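PDB 3K5I: phosphoribosyl-aminoimidazole carboxylase from Aspergillus clavatus, which probably catalyses the ATP-dependent carboxylation of 5-aminoimidazole ribonucleotide to N5-carboxyaminoimidazole ribonucleotide in purine biosynthesis. Local coordinates for residues C87-A92 and R313-L318; A101-A106 and A117-Q122; P330-N335 and H385-H390. One frame throughout, in Å; residues are numbered along the deposited sequence. Where two conformers were deposited one is given.

Interaction 1 of 3, residues C87-A92 and R313-L318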
# COMPACT_ATOMS: atom_id res chain seq x y z
N CYS A 87 7.17 3.29 -24.74
CA CYS A 87 6.09 3.28 -23.81
C CYS A 87 4.89 4.00 -24.41
O CYS A 87 5.03 4.84 -25.29
CB CYS A 87 6.63 3.88 -22.47
SG CYS A 87 6.53 5.71 -22.51
N ASP A 88 3.69 3.66 -23.97
CA ASP A 88 2.57 4.36 -24.54
C ASP A 88 2.27 5.73 -23.99
O ASP A 88 1.54 6.41 -24.68
CB ASP A 88 1.31 3.51 -24.63
CG ASP A 88 1.64 2.19 -25.24
OD1 ASP A 88 1.92 2.07 -26.47
OD2 ASP A 88 1.74 1.34 -24.34
N VAL A 89 2.77 6.12 -22.82
CA VAL A 89 2.48 7.47 -22.32
C VAL A 89 3.67 7.74 -21.45
O VAL A 89 4.19 6.90 -20.72
CB VAL A 89 1.13 7.71 -21.61
CG1 VAL A 89 0.97 6.70 -20.49
CG2 VAL A 89 1.01 9.15 -21.10
N VAL A 90 4.15 8.95 -21.62
CA VAL A 90 5.32 9.34 -20.84
C VAL A 90 4.90 10.35 -19.78
O VAL A 90 4.29 11.35 -20.08
CB VAL A 90 6.44 9.89 -21.74
CG1 VAL A 90 7.49 10.60 -20.87
CG2 VAL A 90 7.03 8.71 -22.56
N THR A 91 5.21 10.11 -18.52
CA THR A 91 4.79 11.10 -17.52
C THR A 91 6.01 11.48 -16.69
O THR A 91 7.12 11.01 -16.95
CB THR A 91 3.54 10.66 -16.68
OG1 THR A 91 3.08 11.80 -15.92
CG2 THR A 91 3.81 9.42 -15.75
N ALA A 92 5.85 12.35 -15.71
CA ALA A 92 7.00 12.70 -14.87
C ALA A 92 6.72 12.78 -13.39
O ALA A 92 5.68 13.23 -12.96
CB ALA A 92 7.69 13.98 -15.34
N ARG A 313 -4.66 6.78 -13.50
CA ARG A 313 -5.96 6.77 -14.15
C ARG A 313 -6.11 7.94 -15.10
O ARG A 313 -6.56 7.80 -16.25
CB ARG A 313 -7.09 6.80 -13.10
CG ARG A 313 -7.20 5.45 -12.41
CD ARG A 313 -8.01 5.44 -11.07
NE ARG A 313 -8.16 4.11 -10.47
CZ ARG A 313 -9.31 3.44 -10.31
NH1 ARG A 313 -10.45 3.90 -10.75
NH2 ARG A 313 -9.35 2.25 -9.74
N ALA A 314 -5.71 9.10 -14.58
CA ALA A 314 -5.88 10.31 -15.38
C ALA A 314 -5.14 10.27 -16.71
O ALA A 314 -5.67 10.61 -17.78
CB ALA A 314 -5.48 11.55 -14.62
N ILE A 315 -3.88 9.87 -16.63
CA ILE A 315 -3.09 9.85 -17.83
C ILE A 315 -3.41 8.66 -18.73
O ILE A 315 -2.87 8.58 -19.83
CB ILE A 315 -1.56 9.77 -17.51
CG1 ILE A 315 -1.25 8.48 -16.80
CG2 ILE A 315 -1.04 10.95 -16.70
CD1 ILE A 315 0.24 8.45 -16.72
N LEU A 316 -4.23 7.73 -18.24
CA LEU A 316 -4.60 6.51 -18.98
C LEU A 316 -6.08 6.55 -19.35
O LEU A 316 -6.60 5.56 -19.88
CB LEU A 316 -4.31 5.22 -18.18
CG LEU A 316 -2.80 5.08 -18.22
CD1 LEU A 316 -2.26 3.97 -17.35
CD2 LEU A 316 -2.22 4.92 -19.66
N ASP A 317 -6.73 7.69 -19.06
CA ASP A 317 -8.14 7.87 -19.33
C ASP A 317 -8.98 6.81 -18.66
O ASP A 317 -9.94 6.32 -19.26
CB ASP A 317 -8.43 7.94 -20.83
CG ASP A 317 -7.61 9.07 -21.45
OD1 ASP A 317 -7.53 10.13 -20.78
OD2 ASP A 317 -6.95 8.88 -22.49
N LEU A 318 -8.61 6.47 -17.43
CA LEU A 318 -9.39 5.46 -16.69
C LEU A 318 -10.25 6.26 -15.73
O LEU A 318 -9.93 7.39 -15.37
CB LEU A 318 -8.57 4.43 -15.92
CG LEU A 318 -7.42 3.77 -16.64
CD1 LEU A 318 -6.89 2.52 -15.99
CD2 LEU A 318 -7.92 3.57 -18.05

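Interaction 2 of 3, residues A101-A106 and A117-Q122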
# COMPACT_ATOMS: atom_id res chain seq x y z
N ALA A 101 13.77 17.26 -25.42
CA ALA A 101 13.76 15.89 -25.93
C ALA A 101 12.28 15.55 -26.01
O ALA A 101 11.87 14.88 -26.94
CB ALA A 101 14.35 14.91 -24.91
N LEU A 102 11.47 15.92 -25.02
CA LEU A 102 10.01 15.63 -25.03
C LEU A 102 9.24 16.26 -26.20
O LEU A 102 8.36 15.61 -26.78
CB LEU A 102 9.29 16.01 -23.73
CG LEU A 102 9.45 15.30 -22.37
CD1 LEU A 102 8.70 16.00 -21.20
CD2 LEU A 102 9.12 13.82 -22.39
N GLU A 103 9.56 17.51 -26.55
CA GLU A 103 8.93 18.17 -27.70
C GLU A 103 9.38 17.35 -28.96
O GLU A 103 8.64 17.11 -29.89
CB GLU A 103 9.44 19.62 -27.78
CG GLU A 103 8.94 20.48 -28.99
CD GLU A 103 9.51 21.92 -28.99
OE1 GLU A 103 10.52 22.10 -28.22
OE2 GLU A 103 8.98 22.82 -29.70
N GLU A 104 10.62 16.87 -28.97
CA GLU A 104 11.10 16.13 -30.10
C GLU A 104 10.38 14.84 -30.33
O GLU A 104 10.18 14.41 -31.47
CB GLU A 104 12.50 15.64 -29.84
CG GLU A 104 13.48 15.81 -30.96
CD GLU A 104 14.77 16.34 -30.36
OE1 GLU A 104 15.14 17.49 -30.68
OE2 GLU A 104 15.36 15.64 -29.52
N VAL A 105 10.04 14.20 -29.22
CA VAL A 105 9.38 12.91 -29.36
C VAL A 105 7.86 12.92 -29.28
O VAL A 105 7.23 11.86 -29.28
CB VAL A 105 10.06 11.82 -28.52
CG1 VAL A 105 11.42 11.50 -29.15
CG2 VAL A 105 10.23 12.30 -27.08
N ALA A 106 7.32 14.15 -29.20
CA ALA A 106 5.88 14.36 -29.11
C ALA A 106 5.09 13.57 -30.16
O ALA A 106 3.95 13.17 -29.98
CB ALA A 106 5.60 15.82 -29.13
N ALA A 117 3.75 22.49 -20.37
CA ALA A 117 3.37 22.76 -18.96
C ALA A 117 4.60 22.57 -18.09
O ALA A 117 4.97 23.48 -17.32
CB ALA A 117 2.21 21.79 -18.48
N ILE A 118 5.29 21.44 -18.29
CA ILE A 118 6.52 21.10 -17.59
C ILE A 118 7.58 22.17 -17.86
O ILE A 118 8.21 22.72 -16.95
CB ILE A 118 7.05 19.68 -18.03
CG1 ILE A 118 6.09 18.55 -17.61
CG2 ILE A 118 8.26 19.20 -17.16
CD1 ILE A 118 6.67 17.09 -17.67
N ARG A 119 7.79 22.50 -19.12
CA ARG A 119 8.81 23.51 -19.41
C ARG A 119 8.51 24.78 -18.66
O ARG A 119 9.41 25.36 -18.06
CB ARG A 119 8.85 23.96 -20.87
CG ARG A 119 10.20 24.56 -21.27
CD ARG A 119 10.11 24.82 -22.81
NE ARG A 119 10.41 23.56 -23.50
CZ ARG A 119 10.49 23.38 -24.81
NH1 ARG A 119 10.27 24.41 -25.61
NH2 ARG A 119 10.79 22.18 -25.31
N THR A 120 7.26 25.22 -18.76
CA THR A 120 6.91 26.44 -18.04
C THR A 120 7.18 26.23 -16.55
O THR A 120 7.92 26.95 -15.85
CB THR A 120 5.43 26.89 -18.23
OG1 THR A 120 5.16 27.11 -19.62
CG2 THR A 120 5.14 28.23 -17.52
N ILE A 121 6.48 25.23 -16.03
CA ILE A 121 6.57 25.04 -14.61
C ILE A 121 7.95 24.90 -14.00
O ILE A 121 8.21 25.37 -12.89
CB ILE A 121 5.43 24.06 -14.07
CG1 ILE A 121 4.03 24.66 -14.23
CG2 ILE A 121 5.63 23.64 -12.59
CD1 ILE A 121 2.84 23.72 -13.97
N GLN A 122 8.83 24.23 -14.72
CA GLN A 122 10.17 23.99 -14.21
C GLN A 122 11.03 25.23 -13.88
O GLN A 122 12.04 25.15 -13.15
CB GLN A 122 10.85 22.98 -15.12
CG GLN A 122 11.25 23.62 -16.41
CD GLN A 122 11.97 22.57 -17.24
OE1 GLN A 122 12.64 22.91 -18.18
NE2 GLN A 122 11.84 21.29 -16.89

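Interaction 3 of 3, residues P330-N335 and H385-H390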
# COMPACT_ATOMS: atom_id res chain seq x y z
N PRO A 330 -9.53 11.56 9.60
CA PRO A 330 -8.44 12.54 9.74
C PRO A 330 -7.04 11.93 9.79
O PRO A 330 -6.84 10.80 10.29
CB PRO A 330 -8.78 13.34 11.03
CG PRO A 330 -10.30 13.15 11.18
CD PRO A 330 -10.76 11.95 10.32
N SER A 331 -6.06 12.67 9.29
CA SER A 331 -4.69 12.19 9.30
C SER A 331 -3.60 13.25 9.30
O SER A 331 -3.79 14.44 9.04
CB SER A 331 -4.44 11.02 8.36
OG SER A 331 -4.75 11.33 7.01
N ILE A 332 -2.42 12.79 9.69
CA ILE A 332 -1.30 13.71 9.75
C ILE A 332 -0.10 12.99 9.09
O ILE A 332 0.15 11.82 9.39
CB ILE A 332 -0.93 14.05 11.28
CG1 ILE A 332 -2.10 14.73 11.96
CG2 ILE A 332 0.20 15.12 11.41
CD1 ILE A 332 -1.97 14.72 13.46
N MET A 333 0.64 13.68 8.22
CA MET A 333 1.82 13.04 7.63
C MET A 333 2.95 13.91 8.13
O MET A 333 2.86 15.16 8.10
CB MET A 333 1.78 13.00 6.09
CG MET A 333 3.04 12.45 5.33
SD MET A 333 3.57 13.67 4.07
CE MET A 333 4.24 14.92 5.02
N LEU A 334 3.98 13.18 8.57
CA LEU A 334 5.24 13.77 9.04
C LEU A 334 6.37 13.31 8.09
O LEU A 334 6.45 12.14 7.72
CB LEU A 334 5.52 13.29 10.48
CG LEU A 334 6.85 13.84 11.04
CD1 LEU A 334 6.78 15.26 11.59
CD2 LEU A 334 7.20 12.97 12.18
N ASN A 335 7.23 14.20 7.61
CA ASN A 335 8.29 13.75 6.71
C ASN A 335 9.41 13.28 7.59
O ASN A 335 9.49 13.80 8.67
CB ASN A 335 8.86 14.92 5.87
CG ASN A 335 8.21 15.00 4.51
OD1 ASN A 335 7.59 14.03 4.05
ND2 ASN A 335 8.29 16.17 3.86
N HIS A 385 -7.91 15.46 16.70
CA HIS A 385 -7.44 15.54 18.05
C HIS A 385 -6.65 14.28 18.28
O HIS A 385 -5.52 14.25 18.64
CB HIS A 385 -8.58 15.58 19.04
CG HIS A 385 -8.06 15.75 20.41
ND1 HIS A 385 -7.38 16.89 20.79
CD2 HIS A 385 -8.05 14.92 21.47
CE1 HIS A 385 -7.00 16.76 22.05
NE2 HIS A 385 -7.39 15.58 22.48
N GLU A 386 -7.35 13.17 18.19
CA GLU A 386 -6.73 11.90 18.50
C GLU A 386 -5.51 11.53 17.64
O GLU A 386 -4.54 10.91 18.15
CB GLU A 386 -7.84 10.89 18.36
CG GLU A 386 -7.63 9.60 19.07
CD GLU A 386 -8.64 8.59 18.59
OE1 GLU A 386 -9.78 8.97 18.19
OE2 GLU A 386 -8.24 7.41 18.61
N ALA A 387 -5.55 11.90 16.35
CA ALA A 387 -4.44 11.66 15.41
C ALA A 387 -3.27 12.51 15.93
O ALA A 387 -2.11 12.07 15.97
CB ALA A 387 -4.81 12.08 13.95
N GLU A 388 -3.60 13.74 16.33
CA GLU A 388 -2.58 14.63 16.87
C GLU A 388 -1.90 14.03 18.12
O GLU A 388 -0.68 14.09 18.31
CB GLU A 388 -3.21 15.92 17.29
CG GLU A 388 -3.38 16.94 16.19
CD GLU A 388 -4.42 17.97 16.61
OE1 GLU A 388 -4.89 18.77 15.77
OE2 GLU A 388 -4.79 18.01 17.80
N THR A 389 -2.72 13.44 18.98
CA THR A 389 -2.12 12.81 20.15
C THR A 389 -1.27 11.57 19.84
O THR A 389 -0.25 11.27 20.49
CB THR A 389 -3.30 12.34 20.99
OG1 THR A 389 -4.10 13.47 21.39
CG2 THR A 389 -2.80 11.61 22.19
N HIS A 390 -1.71 10.78 18.87
CA HIS A 390 -0.91 9.59 18.58
C HIS A 390 0.43 9.97 18.03
O HIS A 390 1.43 9.31 18.28
CB HIS A 390 -1.52 8.86 17.43
CG HIS A 390 -2.72 8.05 17.80
ND1 HIS A 390 -3.08 7.79 19.11
CD2 HIS A 390 -3.64 7.44 17.01
CE1 HIS A 390 -4.18 7.06 19.11
NE2 HIS A 390 -4.53 6.82 17.85

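Interaction 1 of 3, residues C87-A92 and R313-L318
Thr91 OG1 is gripped by two partners outside the contact, the carbonyl oxygen of Glu112 and NE2 of His311, while the methyl of the same residue faces Ile315. With OG1 anti to the backbone N (chi1 -169°), the hydroxyl is turned toward its polar partners and CG2 is left to meet the helix. Thr91 CG2 lies 3.8 Å from Ile315 CD1, and the two side chains cross nearly at right angles. Ile315 reaches this point because its CG1 is flanked by N and C of its own backbone (chi1 63°) and the chain runs straight on to CD1. Thr91 CB is also close, 4.0 Å from Ile315 CD1, so the end of the isoleucine rests against the threonine's apolar side.

Two residues back along the strand, Val89 points the same way and bridges Ile315 and Leu316. Its CG1 is 3.7 Å from Leu316 CD2 and 4.2 Å from Ile315 CD1, and its CG2 is 4.1 Å from Ile315 O. All four touching residues are buried, and no hydrogen bond crosses between the segments, so the touching is van der Waals, mostly between methyl groups.

Leu316 comes where the helix gives way to a Schellman motif, Asp317 having the positive phi (57°). Arg313 O accepts from Leu318 N at 2.7 Å and from Leu316 N at 3.1 Å, the two donors arriving from opposite faces of its plane.

Strand 89-92 is an inner strand of the parallel, Rossmann-like sheet of the preATP-grasp domain, between strands 26-30 and 110-111. Helix 307-315 lies on one face of that sheet, where Leu316 also touches Val27 of strand 26-30, while Val90 points away from the helix.

Interaction 2 of 3, residues A101-A106 and A117-Q122
Glu103 and Arg119 form the polar part of this contact, a salt bridge between two neighbouring helices. Arg119 NH2 donates to Glu103 OE1 over 2.9 Å, and the N-H points almost straight at the oxygen (164°). The oxygen lies at the edge of the guanidinium, near its plane, but the nitrogen meets it from well above the carboxylate plane. The two flat groups are accordingly turned 59° against each other, and the pair is not a coplanar, two-oxygen bridge. The same OE1 is 3.5 Å from Arg119 NH1, the more distant of the two terminal nitrogens. Glu103 reaches over with an extended chain, whereas Arg119 bends at chi3 (-82°), which swings its head across the gap between the helices. The bridge also brings Arg119 NH2 to 3.8 Å from Glu103 CB, so one terminal nitrogen comes near the base of the glutamate side chain as well.

The guanidinium has further partners on helix 99-105: NE bonds to Thr99 OG1, and Tyr100 offers a cation-pi contact.

The apolar part lies deeper, where the terminal methyls Leu102 CD1 and Ile118 CD1 meet at 4.2 Å. Trp115 touches both Leu102 and Glu103, Val80 of helix 77-84 touches Leu102, and Val97 packs on Ile118, so the single leucine-isoleucine touch belongs to a wider hydrophobic layer in the preATP-grasp domain.

The chemistry therefore grades from a buried, apolar inner side to a charged outer side. Since Glu103 is exposed, solvent probably screens its charge and makes the bridge's contribution modest; the hydrogen bond to Thr99 and the cation-pi contact with Tyr100 would nevertheless probably limit the rotation of the guanidinium, which has three partners, all on helix 99-105, to fix its position.

Interaction 3 of 3, residues P330-N335 and H385-H390
Ile332 and Ala387 join a strand to the helix packed across it, in the alpha/beta arrangement of the C-terminal domain, where helix 384-399 covers one face of the large antiparallel sheet. The touching is done almost wholly by Ile332 CD1, which presses on the helix backbone as much as on side chains. It lies 3.4 Å from Glu388 N and 3.6 Å from Ala387 C, with Ala387 CB at 3.9 Å. Alanine's small side chain probably permits this close approach to the main chain. The isoleucine stretches out to make it, CG1 lying anti to the carbonyl carbon (chi1 -62°) and CD1 continuing the extended chain.

Around this first shell, Met384 and Ile391 of the same helix flank Ile332, and Leu238 and Tyr240 of strand 235-241 pack beside it. Backbone hydrogen bonding to Val379 of strand 373-380 holds Ile332 in the sheet. Glu388 divides its side chain between two surroundings: its carboxylate is turned to another partner, OE1 forming a salt bridge with Arg244 NH2, while its aliphatic part meets the strand, Glu388 CG lying 3.8 Å from Ile332 CD1.

How the interactions relate
Interactions 1 and 2 are neighbours, their centres about 15 Å apart; segment 87-92 and both segments of interaction 2 belong to the preATP-grasp region. Strand 89-92 leads along the chain into helix 99-105 and touches both helices of interaction 2: Val90 CG1 is 3.9 Å from Leu102 CD2, and Ala92 CB is 4.0 Å from Ile118 CD1. Helix 307-315, more than 200 residues later, packs on the same sheet and is followed by strand 331-337, which opens interaction 3 in the C-terminal region. The centres of interactions 1 and 3 are about 33 Å apart. Those of interactions 2 and 3 are about 38 Å apart. The AIR pocket draws its residues from all three family regions.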